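PDB 5X9J: isomerase prhC from Penicillium brasilianum, which acts as an isomerase in the biosynthesis of paraherquonin, a hexacyclic fungal meroterpenoid. Local coordinates for residues B[155-160]-B[167-172]; B[32-37]-B[107-112]. All blocks are in the same frame, centred on the assembly; numbering follows the deposited sequence.

Interaction 1: residues B[155-160]-B[167-172]; sequences DLMNRL and KGLDSW
The carboxylate of Asp170 is the flat group that touches across this contact: its OD1 lies 3.3 Å from CE of Met157, a methyl-to-oxygen approach with no hydrogen bond in it. On the far flank of helix 150-162, the guanidinium of Arg159 carries CD1 of Leu156 over one face, near the rim. The setting is a C-terminal helical hairpin, in which the axes of 155-160 and 167-172 run at 140° to each other and come within 10.3 Å. Met157 bridges most of that separation. Its CG is anti to the carbonyl carbon (chi1 -62°), and bends at both later torsions fold the thioether so that CE reaches CB of Leu169 at 3.9 Å, with SD 4.0 Å from the same CB. One turn on, Leu160 CD1 meets Leu169 CD1 at 3.7 Å, so Leu169 is touched by two residues of the opposing helix, while Tyr79 of helix 73-86 also packs against it. With the thioether cut back to an alanine here, Leu169 CB would probably lose its cover from SD and CE, leaving a gap next to Asp170. The second helix has an internal tie too: Ser171 OG donates to Gly168 O at 2.8 Å, from 30° out of the carbonyl plane.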
ATOM      1  N   ASP B 155      -1.199 -12.030  11.688  1.00 26.11           N
ATOM      2  CA  ASP B 155      -2.181 -12.812  12.436  1.00 29.60           C
ATOM      3  C   ASP B 155      -2.378 -14.184  11.803  1.00 31.57           C
ATOM      4  O   ASP B 155      -2.477 -15.192  12.510  1.00 30.48           O
ATOM      5  CB  ASP B 155      -3.523 -12.075  12.509  1.00 29.37           C
ATOM      6  CG  ASP B 155      -3.514 -10.895  13.486  1.00 42.60           C
ATOM      7  OD1 ASP B 155      -2.580 -10.799  14.321  1.00 43.89           O
ATOM      8  OD2 ASP B 155      -4.456 -10.063  13.421  1.00 45.50           O
ATOM      9  N   LEU B 156      -2.431 -14.243  10.468  1.00 29.14           N
ATOM     10  CA  LEU B 156      -2.506 -15.535   9.791  1.00 29.24           C
ATOM     11  C   LEU B 156      -1.289 -16.388  10.121  1.00 31.88           C
ATOM     12  O   LEU B 156      -1.423 -17.563  10.479  1.00 30.42           O
ATOM     13  CB  LEU B 156      -2.631 -15.349   8.279  1.00 27.85           C
ATOM     14  CG  LEU B 156      -2.517 -16.661   7.480  1.00 29.89           C
ATOM     15  CD1 LEU B 156      -3.654 -17.636   7.834  1.00 29.88           C
ATOM     16  CD2 LEU B 156      -2.496 -16.400   5.991  1.00 28.74           C
ATOM     17  N   MET B 157      -0.089 -15.801  10.020  1.00 28.05           N
ATOM     18  CA  MET B 157       1.132 -16.542  10.321  1.00 31.67           C
ATOM     19  C   MET B 157       1.134 -17.053  11.755  1.00 31.25           C
ATOM     20  O   MET B 157       1.594 -18.171  12.020  1.00 28.77           O
ATOM     21  CB  MET B 157       2.366 -15.672  10.075  1.00 30.09           C
ATOM     22  CG  MET B 157       2.521 -15.229   8.642  1.00 38.85           C
ATOM     23  SD  MET B 157       2.624 -16.652   7.535  1.00 44.30           S
ATOM     24  CE  MET B 157       4.091 -17.435   8.194  1.00 40.21           C
ATOM     25  N   ASN B 158       0.643 -16.245  12.696  1.00 25.94           N
ATOM     26  CA  ASN B 158       0.553 -16.700  14.080  1.00 31.69           C
ATOM     27  C   ASN B 158      -0.421 -17.869  14.214  1.00 32.44           C
ATOM     28  O   ASN B 158      -0.146 -18.836  14.927  1.00 34.11           O
ATOM     29  CB  ASN B 158       0.120 -15.548  14.991  1.00 29.89           C
ATOM     30  CG  ASN B 158       1.204 -14.489  15.163  1.00 35.45           C
ATOM     31  OD1 ASN B 158       2.383 -14.725  14.897  1.00 33.86           O
ATOM     32  ND2 ASN B 158       0.801 -13.321  15.629  1.00 32.14           N
ATOM     33  N   ARG B 159      -1.579 -17.787  13.552  1.00 30.64           N
ATOM     34  CA  ARG B 159      -2.541 -18.882  13.619  1.00 33.68           C
ATOM     35  C   ARG B 159      -1.978 -20.145  12.976  1.00 33.28           C
ATOM     36  O   ARG B 159      -2.170 -21.248  13.500  1.00 34.23           O
ATOM     37  CB  ARG B 159      -3.857 -18.468  12.958  1.00 32.48           C
ATOM     38  CG  ARG B 159      -4.677 -17.467  13.786  1.00 35.28           C
ATOM     39  CD  ARG B 159      -6.005 -17.123  13.100  1.00 37.38           C
ATOM     40  NE  ARG B 159      -5.817 -16.106  12.067  1.00 44.36           N
ATOM     41  CZ  ARG B 159      -6.508 -16.024  10.928  1.00 44.62           C
ATOM     42  NH1 ARG B 159      -7.460 -16.913  10.627  1.00 40.62           N
ATOM     43  NH2 ARG B 159      -6.237 -15.043  10.076  1.00 35.19           N
ATOM     44  N   LEU B 160      -1.272 -19.998  11.850  1.00 29.87           N
ATOM     45  CA  LEU B 160      -0.640 -21.143  11.206  1.00 32.20           C
ATOM     46  C   LEU B 160       0.433 -21.752  12.094  1.00 35.92           C
ATOM     47  O   LEU B 160       0.558 -22.981  12.175  1.00 34.26           O
ATOM     48  CB  LEU B 160      -0.031 -20.734   9.859  1.00 31.30           C
ATOM     49  CG  LEU B 160      -0.986 -20.326   8.737  1.00 30.15           C
ATOM     50  CD1 LEU B 160      -0.187 -19.853   7.519  1.00 29.21           C
ATOM     51  CD2 LEU B 160      -1.929 -21.478   8.360  1.00 30.46           C
ATOM     52  N   LYS B 167       6.004 -22.921   8.719  1.00 41.55           N
ATOM     53  CA  LYS B 167       7.416 -22.869   8.340  1.00 45.62           C
ATOM     54  C   LYS B 167       7.606 -22.650   6.844  1.00 40.93           C
ATOM     55  O   LYS B 167       8.556 -21.971   6.442  1.00 42.22           O
ATOM     56  CB  LYS B 167       8.134 -24.141   8.798  1.00 47.36           C
ATOM     57  CG  LYS B 167       8.284 -24.223  10.310  1.00 48.74           C
ATOM     58  CD  LYS B 167       9.220 -25.352  10.734  1.00 51.23           C
ATOM     59  CE  LYS B 167       9.434 -25.337  12.242  1.00 54.30           C
ATOM     60  NZ  LYS B 167      10.224 -26.518  12.717  1.00 55.39           N
ATOM     61  N   GLY B 168       6.712 -23.184   6.011  1.00 40.64           N
ATOM     62  CA  GLY B 168       6.845 -22.991   4.575  1.00 40.15           C
ATOM     63  C   GLY B 168       6.695 -21.537   4.161  1.00 42.45           C
ATOM     64  O   GLY B 168       7.532 -20.996   3.435  1.00 42.17           O
ATOM     65  N   LEU B 169       5.618 -20.887   4.604  1.00 39.43           N
ATOM     66  CA  LEU B 169       5.440 -19.473   4.284  1.00 40.50           C
ATOM     67  C   LEU B 169       6.492 -18.613   4.975  1.00 41.08           C
ATOM     68  O   LEU B 169       6.967 -17.624   4.404  1.00 39.95           O
ATOM     69  CB  LEU B 169       4.036 -19.012   4.676  1.00 38.10           C
ATOM     70  CG  LEU B 169       2.897 -19.479   3.773  1.00 38.58           C
ATOM     71  CD1 LEU B 169       1.563 -19.021   4.338  1.00 37.62           C
ATOM     72  CD2 LEU B 169       3.099 -18.960   2.349  1.00 39.18           C
ATOM     73  N   ASP B 170       6.872 -18.982   6.202  1.00 43.19           N
ATOM     74  CA  ASP B 170       7.845 -18.201   6.960  1.00 43.01           C
ATOM     75  C   ASP B 170       9.190 -18.133   6.250  1.00 42.99           C
ATOM     76  O   ASP B 170       9.864 -17.098   6.287  1.00 42.55           O
ATOM     77  CB  ASP B 170       8.022 -18.794   8.353  1.00 43.03           C
ATOM     78  CG  ASP B 170       8.005 -17.741   9.430  1.00 56.11           C
ATOM     79  OD1 ASP B 170       7.128 -16.850   9.359  1.00 63.87           O
ATOM     80  OD2 ASP B 170       8.865 -17.791  10.338  1.00 64.48           O
ATOM     81  N   SER B 171       9.599 -19.224   5.599  1.00 41.41           N
ATOM     82  CA  SER B 171      10.883 -19.226   4.910  1.00 44.83           C
ATOM     83  C   SER B 171      10.917 -18.220   3.764  1.00 43.29           C
ATOM     84  O   SER B 171      12.003 -17.793   3.363  1.00 42.49           O
ATOM     85  CB  SER B 171      11.212 -20.640   4.407  1.00 42.50           C
ATOM     86  OG  SER B 171      10.328 -21.037   3.374  1.00 46.00           O
ATOM     87  N   TRP B 172       9.756 -17.813   3.247  1.00 42.79           N
ATOM     88  CA  TRP B 172       9.668 -16.741   2.260  1.00 39.34           C
ATOM     89  C   TRP B 172       9.344 -15.384   2.876  1.00 41.54           C
ATOM     90  O   TRP B 172       9.858 -14.363   2.413  1.00 42.50           O
ATOM     91  CB  TRP B 172       8.614 -17.083   1.199  1.00 41.61           C
ATOM     92  CG  TRP B 172       9.009 -18.261   0.360  1.00 43.78           C
ATOM     93  CD1 TRP B 172       8.539 -19.541   0.461  1.00 43.43           C
ATOM     94  CD2 TRP B 172       9.987 -18.273  -0.684  1.00 42.03           C
ATOM     95  NE1 TRP B 172       9.158 -20.347  -0.466  1.00 45.65           N
ATOM     96  CE2 TRP B 172      10.054 -19.594  -1.180  1.00 44.50           C
ATOM     97  CE3 TRP B 172      10.815 -17.295  -1.251  1.00 42.08           C
ATOM     98  CZ2 TRP B 172      10.912 -19.961  -2.217  1.00 43.69           C
ATOM     99  CZ3 TRP B 172      11.668 -17.660  -2.284  1.00 44.31           C
ATOM    100  CH2 TRP B 172      11.709 -18.985  -2.755  1.00 46.03           C
TER

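Interaction 2: residues B[32-37]-B[107-112]; sequences ALAHKF and KKIAFR
Phe111 leaves strand 108-119 with its CB directed toward the helix, and its side chain shows how a single ring can serve two helical neighbours. CG sits between the backbone N and the carbonyl carbon (chi1 57°), and from there one side of the ring runs along the methyl of Ala34. CD2 comes to 3.7 Å from Ala34 CB, and CE2 comes closer still, 3.5 Å from the same carbon. At the tip, CZ is 4.1 Å from Ala34 CB and also meets the second neighbour, Phe37, whose CD1 lies 4.0 Å away. That CD1 arrives at the edge of the Phe111 ring, near its plane, and the two ring planes are turned about 70° from each other. This is helix-on-sheet packing, consistent with the cone-shaped, NTF2-like alpha+beta barrel: helix 26-43 lies across one face of the curved sheet, with segment axes 9.5 Å apart and inclined by 52°. Ile109, two residues before Phe111 and on the same face, sends CG1 anti to its N, which brings CD1 to 4.0 Å from Ala34 CB. The alanine methyl thus meets an aliphatic tip and an aromatic ring that approach it from directions roughly at right angles. Ile94 touches both Ala34 and Phe111, Phe92 lies against Phe37, and Val130 and Leu132 of the adjoining strand also touch Phe111. The alternate residues turn the other way, toward the dimer interface: Ala110 packs on Ala110 of the second subunit, and Lys108 on Met100 of that subunit. Where the strand begins, Lys107 and Lys108 both face Asp103 in a G1 beta bulge, and Lys107 NZ bonds to Glu104 O.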
ATOM      1  N   ALA B  32      -7.241  -3.580 -18.476  1.00 30.64           N
ATOM      2  CA  ALA B  32      -7.495  -4.988 -18.777  1.00 30.09           C
ATOM      3  C   ALA B  32      -6.389  -5.876 -18.225  1.00 30.43           C
ATOM      4  O   ALA B  32      -6.651  -6.980 -17.733  1.00 29.74           O
ATOM      5  CB  ALA B  32      -7.630  -5.190 -20.290  1.00 29.69           C
ATOM      6  N   LEU B  33      -5.138  -5.414 -18.312  1.00 28.31           N
ATOM      7  CA  LEU B  33      -4.032  -6.202 -17.776  1.00 30.14           C
ATOM      8  C   LEU B  33      -4.171  -6.392 -16.267  1.00 26.19           C
ATOM      9  O   LEU B  33      -3.926  -7.483 -15.748  1.00 27.88           O
ATOM     10  CB  LEU B  33      -2.700  -5.532 -18.124  1.00 29.98           C
ATOM     11  CG  LEU B  33      -1.460  -6.309 -17.672  1.00 31.32           C
ATOM     12  CD1 LEU B  33      -1.364  -7.624 -18.414  1.00 33.56           C
ATOM     13  CD2 LEU B  33      -0.193  -5.481 -17.874  1.00 32.49           C
ATOM     14  N   ALA B  34      -4.598  -5.348 -15.552  1.00 26.72           N
ATOM     15  CA  ALA B  34      -4.764  -5.447 -14.104  1.00 26.69           C
ATOM     16  C   ALA B  34      -5.857  -6.449 -13.739  1.00 26.10           C
ATOM     17  O   ALA B  34      -5.678  -7.292 -12.846  1.00 24.06           O
ATOM     18  CB  ALA B  34      -5.076  -4.060 -13.526  1.00 22.22           C
ATOM     19  N   HIS B  35      -7.005  -6.368 -14.414  1.00 28.85           N
ATOM     20  CA  HIS B  35      -8.067  -7.347 -14.162  1.00 27.90           C
ATOM     21  C   HIS B  35      -7.611  -8.758 -14.504  1.00 27.13           C
ATOM     22  O   HIS B  35      -7.905  -9.712 -13.772  1.00 28.11           O
ATOM     23  CB  HIS B  35      -9.314  -6.983 -14.961  1.00 28.65           C
ATOM     24  CG  HIS B  35     -10.047  -5.800 -14.416  1.00 29.30           C
ATOM     25  ND1 HIS B  35     -10.700  -5.825 -13.200  1.00 29.51           N
ATOM     26  CD2 HIS B  35     -10.243  -4.560 -14.925  1.00 27.26           C
ATOM     27  CE1 HIS B  35     -11.267  -4.651 -12.985  1.00 29.87           C
ATOM     28  NE2 HIS B  35     -10.999  -3.864 -14.013  1.00 28.06           N
ATOM     29  N   LYS B  36      -6.873  -8.906 -15.607  1.00 28.46           N
ATOM     30  CA  LYS B  36      -6.380 -10.219 -16.008  1.00 26.81           C
ATOM     31  C   LYS B  36      -5.412 -10.779 -14.977  1.00 28.45           C
ATOM     32  O   LYS B  36      -5.492 -11.957 -14.602  1.00 26.86           O
ATOM     33  CB  LYS B  36      -5.710 -10.117 -17.381  1.00 29.82           C
ATOM     34  CG  LYS B  36      -5.113 -11.427 -17.880  1.00 30.62           C
ATOM     35  CD  LYS B  36      -4.629 -11.269 -19.318  1.00 33.29           C
ATOM     36  CE  LYS B  36      -4.185 -12.608 -19.910  1.00 37.19           C
ATOM     37  NZ  LYS B  36      -3.554 -12.398 -21.244  1.00 39.84           N
ATOM     38  N   PHE B  37      -4.466  -9.944 -14.531  1.00 27.58           N
ATOM     39  CA  PHE B  37      -3.581 -10.305 -13.426  1.00 25.83           C
ATOM     40  C   PHE B  37      -4.363 -10.878 -12.247  1.00 26.38           C
ATOM     41  O   PHE B  37      -4.045 -11.959 -11.739  1.00 27.57           O
ATOM     42  CB  PHE B  37      -2.784  -9.060 -13.008  1.00 25.88           C
ATOM     43  CG  PHE B  37      -1.918  -9.261 -11.796  1.00 30.58           C
ATOM     44  CD1 PHE B  37      -2.377  -8.906 -10.530  1.00 28.74           C
ATOM     45  CD2 PHE B  37      -0.639  -9.776 -11.925  1.00 30.87           C
ATOM     46  CE1 PHE B  37      -1.576  -9.079  -9.405  1.00 30.89           C
ATOM     47  CE2 PHE B  37       0.178  -9.950 -10.801  1.00 34.17           C
ATOM     48  CZ  PHE B  37      -0.301  -9.606  -9.540  1.00 30.25           C
ATOM     49  N   LYS B 107       3.445   3.033 -18.852  1.00 33.37           N
ATOM     50  CA  LYS B 107       2.887   1.678 -18.884  1.00 32.28           C
ATOM     51  C   LYS B 107       2.858   1.063 -17.483  1.00 29.52           C
ATOM     52  O   LYS B 107       3.249  -0.088 -17.269  1.00 28.41           O
ATOM     53  CB  LYS B 107       3.651   0.779 -19.862  1.00 35.16           C
ATOM     54  CG  LYS B 107       3.883   1.393 -21.255  1.00 40.06           C
ATOM     55  CD  LYS B 107       2.603   1.531 -22.041  1.00 39.67           C
ATOM     56  CE  LYS B 107       2.874   2.041 -23.457  1.00 45.69           C
ATOM     57  NZ  LYS B 107       3.330   3.461 -23.458  1.00 44.93           N
ATOM     58  N   LYS B 108       2.386   1.850 -16.522  1.00 28.50           N
ATOM     59  CA  LYS B 108       2.234   1.420 -15.139  1.00 31.95           C
ATOM     60  C   LYS B 108       0.788   1.602 -14.699  1.00 28.36           C
ATOM     61  O   LYS B 108       0.086   2.500 -15.171  1.00 26.15           O
ATOM     62  CB  LYS B 108       3.122   2.224 -14.188  1.00 31.30           C
ATOM     63  CG  LYS B 108       4.577   1.800 -14.097  1.00 34.87           C
ATOM     64  CD  LYS B 108       5.349   2.898 -13.346  1.00 34.87           C
ATOM     65  CE  LYS B 108       6.557   2.346 -12.602  1.00 47.74           C
ATOM     66  NZ  LYS B 108       7.710   2.003 -13.479  1.00 44.49           N
ATOM     67  N   ILE B 109       0.360   0.768 -13.755  1.00 26.28           N
ATOM     68  CA  ILE B 109      -0.975   0.913 -13.198  1.00 26.84           C
ATOM     69  C   ILE B 109      -0.930   0.530 -11.729  1.00 24.03           C
ATOM     70  O   ILE B 109      -0.297  -0.456 -11.343  1.00 25.41           O
ATOM     71  CB  ILE B 109      -2.003   0.078 -14.000  1.00 27.17           C
ATOM     72  CG1 ILE B 109      -3.420   0.278 -13.447  1.00 26.13           C
ATOM     73  CG2 ILE B 109      -1.604  -1.410 -14.044  1.00 22.85           C
ATOM     74  CD1 ILE B 109      -4.536  -0.215 -14.428  1.00 27.05           C
ATOM     75  N   ALA B 110      -1.590   1.331 -10.904  1.00 23.09           N
ATOM     76  CA  ALA B 110      -1.716   1.044  -9.485  1.00 23.68           C
ATOM     77  C   ALA B 110      -3.191   0.837  -9.188  1.00 26.51           C
ATOM     78  O   ALA B 110      -4.026   1.631  -9.624  1.00 24.86           O
ATOM     79  CB  ALA B 110      -1.152   2.178  -8.625  1.00 24.66           C
ATOM     80  N   PHE B 111      -3.515  -0.231  -8.460  1.00 23.44           N
ATOM     81  CA  PHE B 111      -4.912  -0.489  -8.155  1.00 24.50           C
ATOM     82  C   PHE B 111      -5.036  -1.117  -6.779  1.00 23.40           C
ATOM     83  O   PHE B 111      -4.121  -1.778  -6.292  1.00 22.79           O
ATOM     84  CB  PHE B 111      -5.564  -1.393  -9.212  1.00 22.10           C
ATOM     85  CG  PHE B 111      -4.868  -2.717  -9.408  1.00 23.95           C
ATOM     86  CD1 PHE B 111      -5.274  -3.843  -8.706  1.00 23.13           C
ATOM     87  CD2 PHE B 111      -3.826  -2.836 -10.318  1.00 23.54           C
ATOM     88  CE1 PHE B 111      -4.652  -5.070  -8.913  1.00 24.31           C
ATOM     89  CE2 PHE B 111      -3.193  -4.039 -10.517  1.00 23.22           C
ATOM     90  CZ  PHE B 111      -3.619  -5.172  -9.821  1.00 25.81           C
ATOM     91  N   ARG B 112      -6.185  -0.895  -6.162  1.00 26.49           N
ATOM     92  CA  ARG B 112      -6.527  -1.535  -4.906  1.00 26.03           C
ATOM     93  C   ARG B 112      -7.148  -2.896  -5.178  1.00 26.75           C
ATOM     94  O   ARG B 112      -7.911  -3.063  -6.134  1.00 25.53           O
ATOM     95  CB  ARG B 112      -7.500  -0.665  -4.116  1.00 24.19           C
ATOM     96  CG  ARG B 112      -6.930   0.668  -3.664  1.00 27.32           C
ATOM     97  CD  ARG B 112      -7.996   1.427  -2.881  1.00 29.72           C
ATOM     98  NE  ARG B 112      -8.198   0.847  -1.554  1.00 29.19           N
ATOM     99  CZ  ARG B 112      -9.111   1.273  -0.687  1.00 31.46           C
ATOM    100  NH1 ARG B 112      -9.926   2.271  -1.016  1.00 28.63           N
ATOM    101  NH2 ARG B 112      -9.205   0.701   0.505  1.00 30.94           N
TER

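Overall arrangement
From the N terminus, helix 26-43 comes first, and between its residues 32-37 and strand 108-119 the chain runs through helices 46-51 and 73-86 and several strands; interaction 2 thus closes a loop with 69 intervening residues. The chain then passes through strands 124-134 and 141-148 and enters the C-terminal helices, where interaction 1 closes a short loop of six residues between 155-160 and 167-172. The two loops follow in series, neither enclosing nor crossing the other. The centres of interactions 1 and 2 are about 28 Å apart, on opposite sides of the chain's centre. One contact fastens the N-terminal helix to the sheet, the other joins the last two helices to each other.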